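Local coordinates for Di-haem cytochrome c peroxidase family protein (Burkholderia thailandensis E264, PDB 6NX0) that is a diheme peroxidase of the bacterial cytochrome c peroxidase/MauG family that carries two covalently bound c-type hemes and probably takes part in electron transfer, at residues L163-Y175 with P185-L198. Numbering follows the deposited sequence.
Sequences LLYVRYVPRRHFY and PFGGLFSDGRADTL. With HEC (heme c), chain B.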
# COMPACT_ATOMS: atom_id res chain seq x y z
N LEU A 163 -0.93 4.05 6.12
CA LEU A 163 -2.37 4.19 5.95
C LEU A 163 -2.84 5.62 5.71
O LEU A 163 -4.02 5.82 5.45
CB LEU A 163 -3.12 3.63 7.16
CG LEU A 163 -2.79 2.19 7.53
CD1 LEU A 163 -3.68 1.70 8.68
CD2 LEU A 163 -2.94 1.28 6.34
N LEU A 164 -1.96 6.62 5.76
CA LEU A 164 -2.41 7.92 5.30
C LEU A 164 -2.79 7.81 3.83
O LEU A 164 -2.17 7.07 3.06
CB LEU A 164 -1.34 8.99 5.51
CG LEU A 164 -0.98 9.30 6.97
CD1 LEU A 164 0.08 10.37 6.98
CD2 LEU A 164 -2.18 9.71 7.81
N TYR A 165 -3.85 8.54 3.44
CA TYR A 165 -4.38 8.60 2.07
C TYR A 165 -5.08 7.30 1.65
O TYR A 165 -5.49 7.16 0.49
CB TYR A 165 -3.29 8.99 1.06
CG TYR A 165 -2.58 10.23 1.53
CD1 TYR A 165 -3.18 11.48 1.44
CD2 TYR A 165 -1.35 10.14 2.14
CE1 TYR A 165 -2.55 12.61 1.93
CE2 TYR A 165 -0.70 11.28 2.63
CZ TYR A 165 -1.33 12.50 2.53
OH TYR A 165 -0.74 13.66 3.01
N VAL A 166 -5.21 6.32 2.56
CA VAL A 166 -5.85 5.06 2.19
C VAL A 166 -7.31 5.25 1.82
O VAL A 166 -7.88 4.41 1.12
CB VAL A 166 -5.68 4.03 3.34
CG1 VAL A 166 -6.62 4.32 4.51
CG2 VAL A 166 -5.87 2.58 2.83
N ARG A 167 -7.95 6.33 2.28
CA ARG A 167 -9.35 6.58 1.94
C ARG A 167 -9.57 6.78 0.45
O ARG A 167 -10.72 6.69 -0.02
CB ARG A 167 -9.87 7.79 2.73
CG ARG A 167 -9.34 9.14 2.28
CD ARG A 167 -9.93 10.25 3.16
NE ARG A 167 -9.61 11.58 2.66
CZ ARG A 167 -10.06 12.70 3.21
NH1 ARG A 167 -10.84 12.64 4.26
NH2 ARG A 167 -9.72 13.90 2.69
N TYR A 168 -8.52 7.01 -0.32
CA TYR A 168 -8.65 7.19 -1.76
C TYR A 168 -8.48 5.89 -2.55
O TYR A 168 -8.61 5.93 -3.77
CB TYR A 168 -7.63 8.22 -2.26
CG TYR A 168 -7.86 9.60 -1.69
CD1 TYR A 168 -8.84 10.42 -2.19
CD2 TYR A 168 -7.11 10.06 -0.61
CE1 TYR A 168 -9.08 11.67 -1.64
CE2 TYR A 168 -7.34 11.30 -0.07
CZ TYR A 168 -8.32 12.10 -0.59
OH TYR A 168 -8.59 13.33 -0.06
N VAL A 169 -8.20 4.77 -1.90
CA VAL A 169 -8.15 3.49 -2.61
C VAL A 169 -9.58 3.10 -2.99
O VAL A 169 -10.39 2.83 -2.10
CB VAL A 169 -7.49 2.39 -1.77
CG1 VAL A 169 -7.48 1.09 -2.60
CG2 VAL A 169 -6.07 2.79 -1.33
N PRO A 170 -9.92 3.05 -4.27
CA PRO A 170 -11.31 2.76 -4.65
C PRO A 170 -11.63 1.28 -4.52
O PRO A 170 -10.76 0.42 -4.35
CB PRO A 170 -11.37 3.22 -6.10
CG PRO A 170 -9.99 3.11 -6.61
CD PRO A 170 -9.07 3.32 -5.44
N ARG A 171 -12.93 0.99 -4.56
CA ARG A 171 -13.35 -0.39 -4.68
C ARG A 171 -12.76 -0.99 -5.96
O ARG A 171 -12.41 -0.29 -6.91
CB ARG A 171 -14.88 -0.50 -4.67
CG ARG A 171 -15.53 -0.28 -3.29
CD ARG A 171 -17.09 -0.51 -3.29
NE ARG A 171 -17.43 -1.66 -4.14
CZ ARG A 171 -18.30 -1.64 -5.15
NH1 ARG A 171 -19.02 -0.56 -5.43
NH2 ARG A 171 -18.47 -2.74 -5.88
N ARG A 172 -12.69 -2.33 -6.00
CA ARG A 172 -12.19 -3.01 -7.18
C ARG A 172 -13.07 -2.74 -8.38
O ARG A 172 -14.29 -2.76 -8.29
CB ARG A 172 -12.13 -4.53 -6.95
CG ARG A 172 -11.14 -5.03 -5.90
CD ARG A 172 -11.19 -6.57 -5.87
NE ARG A 172 -12.46 -7.04 -5.31
CZ ARG A 172 -12.62 -7.61 -4.13
NH1 ARG A 172 -11.60 -7.82 -3.31
NH2 ARG A 172 -13.84 -8.00 -3.76
N HIS A 173 -12.42 -2.48 -9.52
CA HIS A 173 -13.14 -2.27 -10.77
C HIS A 173 -12.20 -2.46 -11.94
O HIS A 173 -10.98 -2.45 -11.81
CB HIS A 173 -13.79 -0.87 -10.81
CG HIS A 173 -12.82 0.27 -10.79
ND1 HIS A 173 -12.21 0.71 -9.63
CD2 HIS A 173 -12.37 1.08 -11.78
CE1 HIS A 173 -11.44 1.75 -9.91
NE2 HIS A 173 -11.52 2.00 -11.20
N PHE A 174 -12.80 -2.63 -13.12
CA PHE A 174 -12.06 -2.63 -14.37
C PHE A 174 -12.40 -1.39 -15.17
O PHE A 174 -13.51 -0.85 -15.06
CB PHE A 174 -12.39 -3.86 -15.22
CG PHE A 174 -11.74 -5.13 -14.74
CD1 PHE A 174 -12.35 -5.88 -13.75
CD2 PHE A 174 -10.57 -5.58 -15.30
CE1 PHE A 174 -11.77 -7.08 -13.32
CE2 PHE A 174 -9.98 -6.78 -14.84
CZ PHE A 174 -10.59 -7.50 -13.87
N TYR A 175 -11.44 -0.94 -15.97
CA TYR A 175 -11.60 0.23 -16.82
C TYR A 175 -10.65 0.11 -18.00
O TYR A 175 -9.47 -0.18 -17.81
CB TYR A 175 -11.31 1.51 -16.04
CG TYR A 175 -11.17 2.73 -16.92
CD1 TYR A 175 -12.28 3.26 -17.57
CD2 TYR A 175 -9.95 3.36 -17.08
CE1 TYR A 175 -12.16 4.38 -18.38
CE2 TYR A 175 -9.82 4.46 -17.88
CZ TYR A 175 -10.93 4.98 -18.52
OH TYR A 175 -10.80 6.09 -19.32
N PRO A 185 -7.45 -3.84 -14.29
CA PRO A 185 -7.98 -3.81 -12.93
C PRO A 185 -7.43 -2.63 -12.13
O PRO A 185 -6.28 -2.22 -12.30
CB PRO A 185 -7.49 -5.14 -12.34
CG PRO A 185 -6.16 -5.34 -13.05
CD PRO A 185 -6.36 -4.82 -14.43
N PHE A 186 -8.30 -2.08 -11.28
CA PHE A 186 -7.95 -1.01 -10.37
C PHE A 186 -8.62 -1.23 -9.02
O PHE A 186 -9.70 -1.80 -8.93
CB PHE A 186 -8.39 0.36 -10.91
CG PHE A 186 -7.75 0.73 -12.19
CD1 PHE A 186 -8.29 0.31 -13.40
CD2 PHE A 186 -6.57 1.46 -12.20
CE1 PHE A 186 -7.68 0.64 -14.60
CE2 PHE A 186 -5.95 1.79 -13.39
CZ PHE A 186 -6.51 1.37 -14.61
N GLY A 187 -7.99 -0.70 -7.96
CA GLY A 187 -8.65 -0.68 -6.67
C GLY A 187 -8.52 -1.99 -5.92
O GLY A 187 -7.84 -2.93 -6.33
N GLY A 188 -9.20 -2.03 -4.79
CA GLY A 188 -9.06 -3.08 -3.79
C GLY A 188 -7.94 -2.79 -2.83
O GLY A 188 -6.90 -2.24 -3.19
N LEU A 189 -8.16 -3.19 -1.58
CA LEU A 189 -7.16 -3.02 -0.53
C LEU A 189 -6.32 -4.28 -0.39
O LEU A 189 -6.69 -5.38 -0.83
CB LEU A 189 -7.84 -2.65 0.79
CG LEU A 189 -8.48 -1.26 0.73
CD1 LEU A 189 -9.60 -1.15 1.74
CD2 LEU A 189 -7.44 -0.18 0.99
N PHE A 190 -5.16 -4.09 0.23
CA PHE A 190 -4.01 -4.99 0.18
C PHE A 190 -3.35 -4.92 -1.20
O PHE A 190 -3.96 -4.49 -2.19
CB PHE A 190 -4.35 -6.44 0.52
CG PHE A 190 -4.89 -6.65 1.91
CD1 PHE A 190 -4.10 -6.40 3.02
CD2 PHE A 190 -6.18 -7.13 2.10
CE1 PHE A 190 -4.58 -6.64 4.31
CE2 PHE A 190 -6.67 -7.37 3.38
CZ PHE A 190 -5.87 -7.14 4.48
N SER A 191 -2.10 -5.38 -1.29
CA SER A 191 -1.34 -5.27 -2.53
C SER A 191 -1.85 -6.20 -3.61
O SER A 191 -1.51 -6.00 -4.78
CB SER A 191 0.13 -5.55 -2.28
OG SER A 191 0.72 -4.51 -1.53
N ASP A 192 -2.65 -7.21 -3.25
CA ASP A 192 -3.32 -8.08 -4.20
C ASP A 192 -4.81 -7.78 -4.32
O ASP A 192 -5.56 -8.55 -4.93
CB ASP A 192 -3.08 -9.54 -3.83
CG ASP A 192 -3.58 -9.88 -2.43
OD1 ASP A 192 -4.38 -9.11 -1.87
OD2 ASP A 192 -3.18 -10.94 -1.89
N GLY A 193 -5.26 -6.67 -3.75
CA GLY A 193 -6.63 -6.21 -3.90
C GLY A 193 -7.70 -7.13 -3.34
O GLY A 193 -8.87 -6.99 -3.69
N ARG A 194 -7.35 -8.01 -2.41
CA ARG A 194 -8.29 -9.04 -1.97
C ARG A 194 -9.40 -8.54 -1.04
O ARG A 194 -10.34 -9.31 -0.80
CB ARG A 194 -7.54 -10.19 -1.30
CG ARG A 194 -6.93 -9.88 0.04
CD ARG A 194 -6.14 -11.10 0.54
NE ARG A 194 -5.54 -10.89 1.85
CZ ARG A 194 -4.40 -10.24 2.07
NH1 ARG A 194 -3.95 -10.10 3.30
NH2 ARG A 194 -3.71 -9.71 1.05
N ALA A 195 -9.35 -7.31 -0.52
CA ALA A 195 -10.46 -6.72 0.24
C ALA A 195 -11.05 -5.57 -0.56
O ALA A 195 -10.33 -4.74 -1.09
CB ALA A 195 -10.00 -6.23 1.62
N ASP A 196 -12.38 -5.51 -0.64
CA ASP A 196 -13.00 -4.50 -1.47
C ASP A 196 -13.12 -3.17 -0.73
O ASP A 196 -13.11 -2.12 -1.37
CB ASP A 196 -14.39 -4.98 -1.90
CG ASP A 196 -14.95 -4.22 -3.08
OD1 ASP A 196 -14.20 -3.99 -4.05
OD2 ASP A 196 -16.16 -3.87 -3.02
N THR A 197 -13.18 -3.21 0.60
CA THR A 197 -13.42 -2.03 1.44
C THR A 197 -12.57 -2.11 2.69
O THR A 197 -12.06 -3.17 3.06
CB THR A 197 -14.89 -1.94 1.87
OG1 THR A 197 -15.18 -3.03 2.74
CG2 THR A 197 -15.83 -1.95 0.67
N LEU A 198 -12.40 -0.95 3.33
CA LEU A 198 -11.72 -0.89 4.62
C LEU A 198 -12.41 -1.74 5.68
O LEU A 198 -11.75 -2.35 6.53
CB LEU A 198 -11.63 0.57 5.08
CG LEU A 198 -10.69 1.43 4.23
CD1 LEU A 198 -10.91 2.92 4.48
CD2 LEU A 198 -9.24 1.05 4.53
FE HEC B . -2.48 -3.47 8.60
CHA HEC B . -2.32 -3.49 5.14
CHB HEC B . -5.32 -1.62 8.45
CHC HEC B . -3.19 -4.24 11.88
CHD HEC B . 0.30 -5.49 8.77
NA HEC B . -3.55 -2.63 7.09
C1A HEC B . -3.34 -2.78 5.73
C2A HEC B . -4.33 -2.02 5.03
C3A HEC B . -5.09 -1.41 5.95
C4A HEC B . -4.68 -1.86 7.26
CMA HEC B . -6.34 -0.57 5.71
CAA HEC B . -4.47 -1.94 3.50
CBA HEC B . -3.76 -0.70 2.97
CGA HEC B . -3.71 -0.64 1.47
O1A HEC B . -3.28 0.45 0.98
O2A HEC B . -3.95 -1.68 0.79
NB HEC B . -3.97 -3.05 9.92
C1B HEC B . -5.08 -2.27 9.63
C2B HEC B . -5.90 -2.22 10.81
C3B HEC B . -5.37 -3.02 11.73
C4B HEC B . -4.13 -3.53 11.20
CMB HEC B . -7.20 -1.41 10.91
CAB HEC B . -5.85 -3.30 13.17
CBB HEC B . -7.19 -4.07 13.13
NC HEC B . -1.60 -4.61 10.04
C1C HEC B . -2.04 -4.75 11.35
C2C HEC B . -0.97 -5.37 12.09
C3C HEC B . 0.03 -5.70 11.26
C4C HEC B . -0.37 -5.25 9.94
CMC HEC B . -0.95 -5.51 13.62
CAC HEC B . 1.48 -6.05 11.64
CBC HEC B . 1.57 -7.43 12.30
ND HEC B . -1.23 -4.27 7.22
C1D HEC B . -0.11 -5.07 7.53
C2D HEC B . 0.47 -5.52 6.29
C3D HEC B . -0.36 -4.97 5.19
C4D HEC B . -1.39 -4.20 5.83
CMD HEC B . 1.63 -6.49 6.16
CAD HEC B . -0.19 -5.21 3.68
CBD HEC B . -0.63 -6.63 3.41
CGD HEC B . -0.88 -6.91 1.94
O1D HEC B . -0.69 -5.99 1.12
O2D HEC B . -1.20 -8.10 1.66
O HOH W 1 -12.42 0.79 -1.01
O HOH W 2 -15.75 -4.16 -6.40
O HOH W 3 -13.49 -9.45 -1.43
O HOH W 4 -3.54 -5.31 8.09
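Asp196 meets two consecutive arginines with its carboxylate. OD2 takes Arg171 NE at 2.8 Å on its syn side, a salt bridge near the guanidinium plane although the two flat groups stand 78° apart, while OD1 accepts the backbone N of Arg172 at 3.0 Å and a hydrogen bond from a water that also donates to Arg172 O. With CG anti to the backbone N (chi1 -162°), the carboxylate reaches both nitrogens. Arg172, its chain bent at chi3, lays one guanidinium face over Asp196 CB and sends NH1 to Gly193 O (2.9 Å), which lies in the guanidinium plane; NH2 donates to a second water, which in turn donates to Arg194 O. Alongside runs a two-stranded antiparallel beta hairpin, where His173 and Phe186 form a hydrogen-bonded pair, N to O both ways. His173 ND1 donates almost straight to Arg171 O (2.9 Å, 173°), which fixes the imidazole so that Phe186 CB sits over its face. Gly188 N reaches Pro170 O at 2.9 Å. Beyond, in one of its two conformers, Leu189 CD2 packs on Val166 CG2 and Val169 CB. Heme c propionates follow: Phe190 N holds O2A, Ser191 N holds O1D, and Arg194 NH2, also salt-bridged to Asp192, meets O2D at 3.0 Å.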